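Local coordinates for protein aminopentol aminotransferase (PDB 6HBS) that transfers the amino group of aminopentol, the hydrolysed form of fumonisin B1, to pyruvate with the help of pyridoxal 5'-phosphate, at residues 20-25 with 35-40. Numbering follows the deposited sequence.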
loop_
_atom_site.group_PDB
_atom_site.type_symbol
_atom_site.label_atom_id
_atom_site.label_comp_id
_atom_site.label_asym_id
_atom_site.label_seq_id
_atom_site.Cartn_x
_atom_site.Cartn_y
_atom_site.Cartn_z
ATOM N N GLY A 20 -12.958 6.390 16.176
ATOM C CA GLY A 20 -14.213 6.795 15.598
ATOM C C GLY A 20 -15.028 5.637 15.046
ATOM O O GLY A 20 -16.002 5.883 14.394
ATOM N N GLY A 21 -14.625 4.380 15.299
ATOM C CA GLY A 21 -15.317 3.165 14.779
ATOM C C GLY A 21 -14.923 2.770 13.362
ATOM O O GLY A 21 -15.175 1.643 12.929
ATOM N N MET A 22 -14.353 3.716 12.612
ATOM C CA MET A 22 -13.930 3.536 11.206
ATOM C C MET A 22 -13.399 4.887 10.716
ATOM O O MET A 22 -13.564 5.879 11.384
ATOM C CB MET A 22 -15.074 3.053 10.292
ATOM C CG MET A 22 -14.854 1.639 9.750
ATOM S SD MET A 22 -13.437 1.509 8.598
ATOM C CE MET A 22 -14.195 2.243 7.148
ATOM N N TYR A 23 -12.796 4.893 9.529
ATOM C CA TYR A 23 -11.985 6.023 9.042
ATOM C C TYR A 23 -11.903 5.882 7.523
ATOM O O TYR A 23 -12.225 4.829 6.977
ATOM C CB TYR A 23 -10.586 6.031 9.686
ATOM C CG TYR A 23 -9.825 4.743 9.486
ATOM C CD1 TYR A 23 -9.063 4.513 8.357
ATOM C CD2 TYR A 23 -9.916 3.718 10.408
ATOM C CE1 TYR A 23 -8.389 3.318 8.163
ATOM C CE2 TYR A 23 -9.258 2.513 10.234
ATOM C CZ TYR A 23 -8.508 2.304 9.098
ATOM O OH TYR A 23 -7.914 1.091 8.908
ATOM N N GLY A 24 -11.421 6.941 6.866
ATOM C CA GLY A 24 -11.149 6.944 5.475
ATOM C C GLY A 24 -12.426 6.930 4.653
ATOM O O GLY A 24 -13.514 7.234 5.155
ATOM N N HIS A 25 -12.268 6.619 3.365
ATOM C CA HIS A 25 -13.279 6.869 2.348
ATOM C C HIS A 25 -14.526 5.978 2.535
ATOM O O HIS A 25 -15.596 6.377 2.103
ATOM C CB HIS A 25 -12.682 6.750 0.934
ATOM C CG HIS A 25 -12.288 5.365 0.494
ATOM N ND1 HIS A 25 -11.011 4.814 0.732
ATOM C CD2 HIS A 25 -12.963 4.444 -0.245
ATOM C CE1 HIS A 25 -10.965 3.599 0.203
ATOM N NE2 HIS A 25 -12.152 3.340 -0.406
ATOM N N PHE A 35 -27.213 3.578 6.462
ATOM C CA PHE A 35 -26.141 2.946 5.690
ATOM C C PHE A 35 -25.365 2.008 6.611
ATOM O O PHE A 35 -24.896 2.427 7.667
ATOM C CB PHE A 35 -25.247 3.984 5.010
ATOM C CG PHE A 35 -25.804 4.479 3.700
ATOM C CD1 PHE A 35 -26.766 5.480 3.670
ATOM C CD2 PHE A 35 -25.418 3.899 2.506
ATOM C CE1 PHE A 35 -27.302 5.910 2.460
ATOM C CE2 PHE A 35 -25.962 4.310 1.296
ATOM C CZ PHE A 35 -26.908 5.322 1.278
ATOM N N PRO A 36 -25.252 0.709 6.261
ATOM C CA PRO A 36 -24.393 -0.217 7.004
ATOM C C PRO A 36 -22.891 0.084 6.813
ATOM O O PRO A 36 -22.452 0.420 5.709
ATOM C CB PRO A 36 -24.741 -1.580 6.394
ATOM C CG PRO A 36 -25.160 -1.258 4.984
ATOM C CD PRO A 36 -25.875 0.074 5.094
ATOM N N GLN A 37 -22.139 -0.030 7.909
ATOM C CA GLN A 37 -20.668 0.145 7.916
ATOM C C GLN A 37 -19.946 -1.171 7.580
ATOM O O GLN A 37 -19.000 -1.165 6.785
ATOM C CB GLN A 37 -20.194 0.667 9.270
ATOM C CG GLN A 37 -18.682 0.910 9.295
ATOM C CD GLN A 37 -18.208 1.966 8.333
ATOM O OE1 GLN A 37 -18.063 3.136 8.715
ATOM N NE2 GLN A 37 -17.944 1.581 7.090
ATOM N N PHE A 38 -20.402 -2.293 8.162
ATOM C CA PHE A 38 -19.735 -3.572 8.127
ATOM C C PHE A 38 -20.519 -4.599 7.306
ATOM O O PHE A 38 -21.710 -4.725 7.491
ATOM C CB PHE A 38 -19.535 -4.065 9.559
ATOM C CG PHE A 38 -18.571 -3.209 10.327
ATOM C CD1 PHE A 38 -17.220 -3.252 10.017
ATOM C CD2 PHE A 38 -19.020 -2.313 11.277
ATOM C CE1 PHE A 38 -16.321 -2.455 10.696
ATOM C CE2 PHE A 38 -18.126 -1.501 11.949
ATOM C CZ PHE A 38 -16.774 -1.584 11.664
ATOM N N PHE A 39 -19.816 -5.367 6.474
ATOM C CA PHE A 39 -20.401 -6.346 5.554
ATOM C C PHE A 39 -19.940 -7.774 5.874
ATOM O O PHE A 39 -18.995 -7.979 6.652
ATOM C CB PHE A 39 -20.077 -5.963 4.117
ATOM C CG PHE A 39 -20.680 -4.640 3.751
ATOM C CD1 PHE A 39 -20.062 -3.450 4.119
ATOM C CD2 PHE A 39 -21.904 -4.582 3.093
ATOM C CE1 PHE A 39 -20.655 -2.234 3.808
ATOM C CE2 PHE A 39 -22.495 -3.364 2.793
ATOM C CZ PHE A 39 -21.864 -2.195 3.137
ATOM N N ARG A 40 -20.652 -8.764 5.320
ATOM C CA ARG A 40 -20.335 -10.173 5.587
ATOM C C ARG A 40 -19.807 -10.860 4.328
ATOM O O ARG A 40 -18.899 -11.711 4.391
ATOM C CB ARG A 40 -21.525 -10.910 6.211
ATOM C CG ARG A 40 -21.093 -12.172 6.954
ATOM C CD ARG A 40 -22.229 -12.999 7.528
ATOM N NE ARG A 40 -22.872 -13.765 6.467
ATOM C CZ ARG A 40 -22.443 -14.934 5.996
ATOM N NH1 ARG A 40 -21.349 -15.488 6.500
ATOM N NH2 ARG A 40 -23.113 -15.544 5.033
#
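Met22 packs against Gln37 and Phe38 in a small, buried van der Waals contact of the N-terminal region of this class-III aminotransferase, joining the loop that follows helix 5-17 to the chain entering strand 39-43, the outermost strand, within this chain, of a four-stranded mixed sheet. It illustrates how a polar side chain, once its amide is satisfied, can serve as a packing surface. Gln37 points toward the loop, CG anti to the backbone N (chi1 -178°), and a bend at chi2 (63°) brings its amide alongside Met22, which crosses it obliquely. Met22 CB lies 3.4 Å from Gln37 OE1. Met22 CE reaches to 3.8 Å from Gln37 NE2. The amide is held at both ends by the backbone directly following 20-25, NE2 bonding to Glu26 O and OE1 accepting from Thr28 N. With Gln37 cut back to an alanine, a gap would probably open beside Met22, and Glu26 O and Thr28 N would be likely to lose their amide mate. Gln37 CG also sits 3.6 Å above one face of the Phe38 ring, toward its rim. Met22 itself packs on Phe290 of the second subunit, so the contact borders the dimer interface. Met22 CG approaches Phe38 CZ obliquely at 4.2 Å, whereas Gly21 O meets CZ at the ring edge, near its plane, at 3.8 Å.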